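Long-range contact in 27kDa outer membrane protein (Silicibacter pomeroyi, PDB 3GYK), which probably acts as a thiol-disulfide oxidoreductase, through a DsbA-like domain of the thioredoxin superfamily: residues Q81-M94 with G102-T114. Numbering follows the deposited sequence. Where two conformers were deposited one is given.
Sequences QGKYEAFHWALMGM and GVLRIAREVGLDT. With SO4 (sulfate ion), chain G.
Phe87, Ala90 and Leu91 pack against Val103, Ile106, Ala107, Val110 and Leu112 in an apolar contact of helix 84-92 with helix 100-109 and the loop after it, in the helical part inserted in the thioredoxin fold, with a polar clasp at one end. The axes of 84-92 and 102-109 approach to 9.7 Å and run roughly antiparallel, at 131°. Phe87 CG stands anti to the backbone N (chi1 -166°), carrying the ring to the second helix. Leu112 CD1 lies over one ring face, 3.7 Å from the centroid, in a CH-pi contact. Leu91 CD1 covers the opposite face. Ile106 CG2 meets the ring edge, and Phe87 CZ touches Ala107 CB at 3.7 Å. At Ala90 the packing is tight: its CB is 3.4 Å from Ile106 CG2. Val110 CG1 also packs on Ala90 CB.

The clasp is two hydrogen bonds between the Gln81 amide and the Asp113 backbone. Asp113 N gives a nearly straight bond to Gln81 OE1 (2.9 Å), in the carbonyl plane, on a lone pair. Gln81 NE2 returns one to Asp113 O at 3.2 Å. A leucine in place of Gln81 would probably leave Asp113 N and O without these partners and free the start of the next helix. Asp113 OD1 itself caps that helix through Gln116 N. Lys83 lays its aliphatic chain along Leu112. At the other end Met94, a selenomethionine, reaches Ile106 CG1 through CE (3.9 Å). A nearby sulfate, probably from the crystallisation liquor, takes hydrogen bonds from Ser95 N and, less certainly, Arg105 NH1 (to O3).

Phe87 and Val103 also pack on helix 66-77. Gly111, with positive phi, closes helix 100-109 in a Schellman motif. This fits the helical insertion of DsbA-like proteins, between strand 54-60 and helix 124-140.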
loop_
_atom_site.group_PDB
_atom_site.type_symbol
_atom_site.label_atom_id
_atom_site.label_comp_id
_atom_site.label_asym_id
_atom_site.label_seq_id
_atom_site.Cartn_x
_atom_site.Cartn_y
_atom_site.Cartn_z
ATOM N N GLN A 81 -0.622 2.273 16.445
ATOM C CA GLN A 81 -1.742 1.735 17.208
ATOM C C GLN A 81 -2.060 0.312 16.778
ATOM O O GLN A 81 -3.053 -0.263 17.222
ATOM C CB GLN A 81 -2.972 2.639 17.066
ATOM C CG GLN A 81 -2.806 3.964 17.802
ATOM C CD GLN A 81 -4.017 4.855 17.679
ATOM O OE1 GLN A 81 -5.120 4.471 18.094
ATOM N NE2 GLN A 81 -3.823 6.063 17.134
ATOM N N GLY A 82 -1.205 -0.247 15.919
ATOM C CA GLY A 82 -1.309 -1.637 15.521
ATOM C C GLY A 82 -2.496 -1.901 14.633
ATOM O O GLY A 82 -3.008 -3.028 14.593
ATOM N N LYS A 83 -2.920 -0.881 13.884
ATOM C CA LYS A 83 -4.167 -0.967 13.147
ATOM C C LYS A 83 -4.005 -0.577 11.674
ATOM O O LYS A 83 -4.989 -0.240 11.020
ATOM C CB LYS A 83 -5.241 -0.089 13.820
ATOM C CG LYS A 83 -5.808 -0.671 15.112
ATOM C CD LYS A 83 -6.843 0.277 15.732
ATOM C CE LYS A 83 -7.688 -0.431 16.770
ATOM N NZ LYS A 83 -6.929 -0.596 18.047
ATOM N N TYR A 84 -2.773 -0.646 11.151
ATOM C CA TYR A 84 -2.518 -0.285 9.750
ATOM C C TYR A 84 -3.410 -1.057 8.776
ATOM O O TYR A 84 -4.104 -0.459 7.941
ATOM C CB TYR A 84 -1.021 -0.442 9.358
ATOM C CG TYR A 84 -0.818 -0.049 7.915
ATOM C CD1 TYR A 84 -0.674 1.293 7.560
ATOM C CD2 TYR A 84 -0.858 -1.015 6.893
ATOM C CE1 TYR A 84 -0.509 1.666 6.217
ATOM C CE2 TYR A 84 -0.722 -0.663 5.567
ATOM C CZ TYR A 84 -0.571 0.689 5.239
ATOM O OH TYR A 84 -0.451 1.056 3.929
ATOM N N GLU A 85 -3.382 -2.389 8.851
ATOM C CA GLU A 85 -4.109 -3.185 7.866
ATOM C C GLU A 85 -5.621 -2.900 7.880
ATOM O O GLU A 85 -6.219 -2.682 6.816
ATOM C CB GLU A 85 -3.838 -4.698 8.038
ATOM C CG GLU A 85 -4.514 -5.520 6.947
ATOM C CD GLU A 85 -4.184 -7.011 6.972
ATOM O OE1 GLU A 85 -3.200 -7.412 7.660
ATOM O OE2 GLU A 85 -4.925 -7.775 6.300
ATOM N N ALA A 86 -6.229 -2.903 9.070
ATOM C CA ALA A 86 -7.674 -2.688 9.166
ATOM C C ALA A 86 -8.022 -1.302 8.626
ATOM O O ALA A 86 -9.027 -1.123 7.913
ATOM C CB ALA A 86 -8.131 -2.818 10.605
ATOM N N PHE A 87 -7.175 -0.323 8.942
ATOM C CA PHE A 87 -7.420 1.058 8.502
ATOM C C PHE A 87 -7.269 1.197 6.981
ATOM O O PHE A 87 -8.112 1.830 6.313
ATOM C CB PHE A 87 -6.469 1.999 9.260
ATOM C CG PHE A 87 -6.815 3.481 9.163
ATOM C CD1 PHE A 87 -8.127 3.928 8.952
ATOM C CD2 PHE A 87 -5.798 4.433 9.332
ATOM C CE1 PHE A 87 -8.412 5.306 8.900
ATOM C CE2 PHE A 87 -6.066 5.803 9.275
ATOM C CZ PHE A 87 -7.385 6.243 9.067
ATOM N N HIS A 88 -6.238 0.565 6.424
ATOM C CA HIS A 88 -6.025 0.541 4.984
ATOM C C HIS A 88 -7.230 -0.015 4.231
ATOM O O HIS A 88 -7.699 0.614 3.279
ATOM C CB HIS A 88 -4.767 -0.267 4.613
ATOM C CG HIS A 88 -4.632 -0.494 3.149
ATOM N ND1 HIS A 88 -4.050 0.428 2.314
ATOM C CD2 HIS A 88 -5.050 -1.513 2.357
ATOM C CE1 HIS A 88 -4.096 -0.012 1.069
ATOM N NE2 HIS A 88 -4.706 -1.187 1.067
ATOM N N TRP A 89 -7.720 -1.190 4.644
ATOM C CA TRP A 89 -8.864 -1.798 3.981
ATOM C C TRP A 89 -10.100 -0.905 4.108
ATOM O O TRP A 89 -10.885 -0.797 3.159
ATOM C CB TRP A 89 -9.195 -3.209 4.530
ATOM C CG TRP A 89 -8.104 -4.271 4.326
ATOM C CD1 TRP A 89 -7.626 -5.144 5.284
ATOM C CD2 TRP A 89 -7.361 -4.555 3.126
ATOM N NE1 TRP A 89 -6.641 -5.954 4.739
ATOM C CE2 TRP A 89 -6.461 -5.614 3.423
ATOM C CE3 TRP A 89 -7.386 -4.042 1.813
ATOM C CZ2 TRP A 89 -5.582 -6.154 2.461
ATOM C CZ3 TRP A 89 -6.502 -4.583 0.851
ATOM C CH2 TRP A 89 -5.619 -5.630 1.187
ATOM N N ALA A 90 -10.259 -0.261 5.263
ATOM C CA ALA A 90 -11.470 0.546 5.517
ATOM C C ALA A 90 -11.468 1.833 4.681
ATOM O O ALA A 90 -12.517 2.253 4.148
ATOM C CB ALA A 90 -11.622 0.855 7.004
ATOM N N LEU A 91 -10.295 2.462 4.584
ATOM C CA LEU A 91 -10.100 3.634 3.728
ATOM C C LEU A 91 -10.298 3.284 2.276
ATOM O O LEU A 91 -11.037 3.948 1.570
ATOM C CB LEU A 91 -8.698 4.225 3.906
ATOM C CG LEU A 91 -8.418 4.922 5.239
ATOM C CD1 LEU A 91 -6.934 5.198 5.419
ATOM C CD2 LEU A 91 -9.236 6.220 5.321
HETATM N N MSE A 92 -9.615 2.243 1.823
HETATM C CA MSE A 92 -9.677 1.860 0.421
HETATM C C MSE A 92 -11.080 1.381 0.008
HETATM O O MSE A 92 -11.462 1.493 -1.172
HETATM C CB MSE A 92 -8.540 0.855 0.122
HETATM C CG MSE A 92 -8.166 0.716 -1.300
HETATM SE SE MSE A 92 -7.610 2.393 -2.151
HETATM C CE MSE A 92 -5.736 2.493 -1.689
ATOM N N GLY A 93 -11.886 0.931 0.984
ATOM C CA GLY A 93 -13.253 0.493 0.718
ATOM C C GLY A 93 -14.338 1.511 1.033
ATOM O O GLY A 93 -15.545 1.209 0.974
HETATM N N MSE A 94 -13.931 2.729 1.365
HETATM C CA MSE A 94 -14.887 3.757 1.783
HETATM C C MSE A 94 -15.716 4.323 0.624
HETATM O O MSE A 94 -15.327 4.225 -0.539
HETATM C CB MSE A 94 -14.178 4.900 2.503
HETATM C CG MSE A 94 -13.564 5.923 1.576
HETATM SE SE MSE A 94 -12.401 7.081 2.563
HETATM C CE MSE A 94 -13.768 8.210 3.421
ATOM N N GLY A 102 -13.363 12.692 6.191
ATOM C CA GLY A 102 -13.672 11.300 5.837
ATOM C C GLY A 102 -12.665 10.316 6.435
ATOM O O GLY A 102 -13.044 9.261 6.961
ATOM N N VAL A 103 -11.395 10.676 6.357
ATOM C CA VAL A 103 -10.307 9.837 6.920
ATOM C C VAL A 103 -10.528 9.681 8.434
ATOM O O VAL A 103 -10.470 8.566 8.969
ATOM C CB VAL A 103 -8.926 10.427 6.683
ATOM C CG1 VAL A 103 -7.876 9.641 7.478
ATOM C CG2 VAL A 103 -8.541 10.372 5.172
ATOM N N LEU A 104 -10.783 10.796 9.111
ATOM C CA LEU A 104 -10.976 10.765 10.570
ATOM C C LEU A 104 -12.215 9.979 10.981
ATOM O O LEU A 104 -12.203 9.322 12.024
ATOM C CB LEU A 104 -10.970 12.168 11.202
ATOM C CG LEU A 104 -9.591 12.850 11.182
ATOM C CD1 LEU A 104 -9.694 14.247 11.732
ATOM C CD2 LEU A 104 -8.519 12.066 11.917
ATOM N N ARG A 105 -13.273 10.059 10.175
ATOM C CA ARG A 105 -14.476 9.259 10.385
ATOM C C ARG A 105 -14.162 7.760 10.354
ATOM O O ARG A 105 -14.495 7.027 11.293
ATOM C CB ARG A 105 -15.529 9.589 9.322
ATOM C CG ARG A 105 -16.659 8.577 9.243
ATOM C CD ARG A 105 -17.714 8.995 8.223
ATOM N NE ARG A 105 -17.311 8.751 6.835
ATOM C CZ ARG A 105 -17.423 7.580 6.224
ATOM N NH1 ARG A 105 -17.893 6.531 6.884
ATOM N NH2 ARG A 105 -17.059 7.454 4.956
ATOM N N ILE A 106 -13.533 7.318 9.267
ATOM C CA ILE A 106 -13.113 5.916 9.096
ATOM C C ILE A 106 -12.180 5.479 10.250
ATOM O O ILE A 106 -12.330 4.379 10.763
ATOM C CB ILE A 106 -12.472 5.664 7.674
ATOM C CG1 ILE A 106 -13.493 5.929 6.547
ATOM C CG2 ILE A 106 -11.873 4.252 7.530
ATOM C CD1 ILE A 106 -14.684 4.980 6.500
ATOM N N ALA A 107 -11.265 6.358 10.669
ATOM C CA ALA A 107 -10.360 6.072 11.794
ATOM C C ALA A 107 -11.127 5.706 13.068
ATOM O O ALA A 107 -10.793 4.714 13.714
ATOM C CB ALA A 107 -9.382 7.229 12.048
ATOM N N ARG A 108 -12.148 6.503 13.406
ATOM C CA ARG A 108 -13.035 6.196 14.526
ATOM C C ARG A 108 -13.654 4.814 14.339
ATOM O O ARG A 108 -13.621 3.981 15.252
ATOM C CB ARG A 108 -14.141 7.250 14.674
ATOM C CG ARG A 108 -13.660 8.671 14.912
ATOM C CD ARG A 108 -14.781 9.573 15.453
ATOM N NE ARG A 108 -15.885 9.763 14.510
ATOM C CZ ARG A 108 -15.855 10.624 13.488
ATOM N NH1 ARG A 108 -14.775 11.379 13.269
ATOM N NH2 ARG A 108 -16.909 10.736 12.688
ATOM N N GLU A 109 -14.199 4.576 13.147
ATOM C CA GLU A 109 -14.862 3.310 12.817
ATOM C C GLU A 109 -13.980 2.086 13.075
ATOM O O GLU A 109 -14.480 1.063 13.562
ATOM C CB GLU A 109 -15.340 3.304 11.364
ATOM C CG GLU A 109 -16.542 4.197 11.123
ATOM C CD GLU A 109 -17.286 3.894 9.815
ATOM O OE1 GLU A 109 -16.853 3.025 9.025
ATOM O OE2 GLU A 109 -18.339 4.534 9.595
ATOM N N VAL A 110 -12.683 2.208 12.803
ATOM C CA VAL A 110 -11.738 1.095 13.033
ATOM C C VAL A 110 -11.128 1.106 14.441
ATOM O O VAL A 110 -10.291 0.268 14.775
ATOM C CB VAL A 110 -10.628 0.973 11.940
ATOM C CG1 VAL A 110 -11.235 0.850 10.554
ATOM C CG2 VAL A 110 -9.633 2.124 11.996
ATOM N N GLY A 111 -11.540 2.069 15.254
ATOM C CA GLY A 111 -11.164 2.079 16.656
ATOM C C GLY A 111 -9.877 2.803 16.994
ATOM O O GLY A 111 -9.323 2.607 18.087
ATOM N N LEU A 112 -9.413 3.653 16.084
ATOM C CA LEU A 112 -8.256 4.494 16.356
ATOM C C LEU A 112 -8.589 5.661 17.272
ATOM O O LEU A 112 -9.684 6.234 17.207
ATOM C CB LEU A 112 -7.668 5.029 15.051
ATOM C CG LEU A 112 -6.993 3.965 14.194
ATOM C CD1 LEU A 112 -6.858 4.464 12.747
ATOM C CD2 LEU A 112 -5.612 3.588 14.778
ATOM N N ASP A 113 -7.636 5.988 18.142
ATOM C CA ASP A 113 -7.650 7.211 18.939
ATOM C C ASP A 113 -7.196 8.315 17.990
ATOM O O ASP A 113 -6.034 8.339 17.595
ATOM C CB ASP A 113 -6.644 7.055 20.079
ATOM C CG ASP A 113 -6.467 8.315 20.911
ATOM O OD1 ASP A 113 -6.638 9.442 20.398
ATOM O OD2 ASP A 113 -6.115 8.172 22.099
ATOM N N THR A 114 -8.094 9.216 17.604
ATOM C CA THR A 114 -7.756 10.156 16.510
ATOM C C THR A 114 -6.855 11.314 16.970
ATOM O O THR A 114 -6.168 11.929 16.152
ATOM C CB THR A 114 -9.023 10.720 15.808
ATOM O OG1 THR A 114 -9.857 11.328 16.786
ATOM C CG2 THR A 114 -9.801 9.621 15.123
HETATM S S SO4 G . -18.068 4.360 4.085
HETATM O O1 SO4 G . -18.906 3.710 3.081
HETATM O O2 SO4 G . -17.686 5.703 3.666
HETATM O O3 SO4 G . -18.781 4.436 5.360
HETATM O O4 SO4 G . -16.905 3.509 4.322
#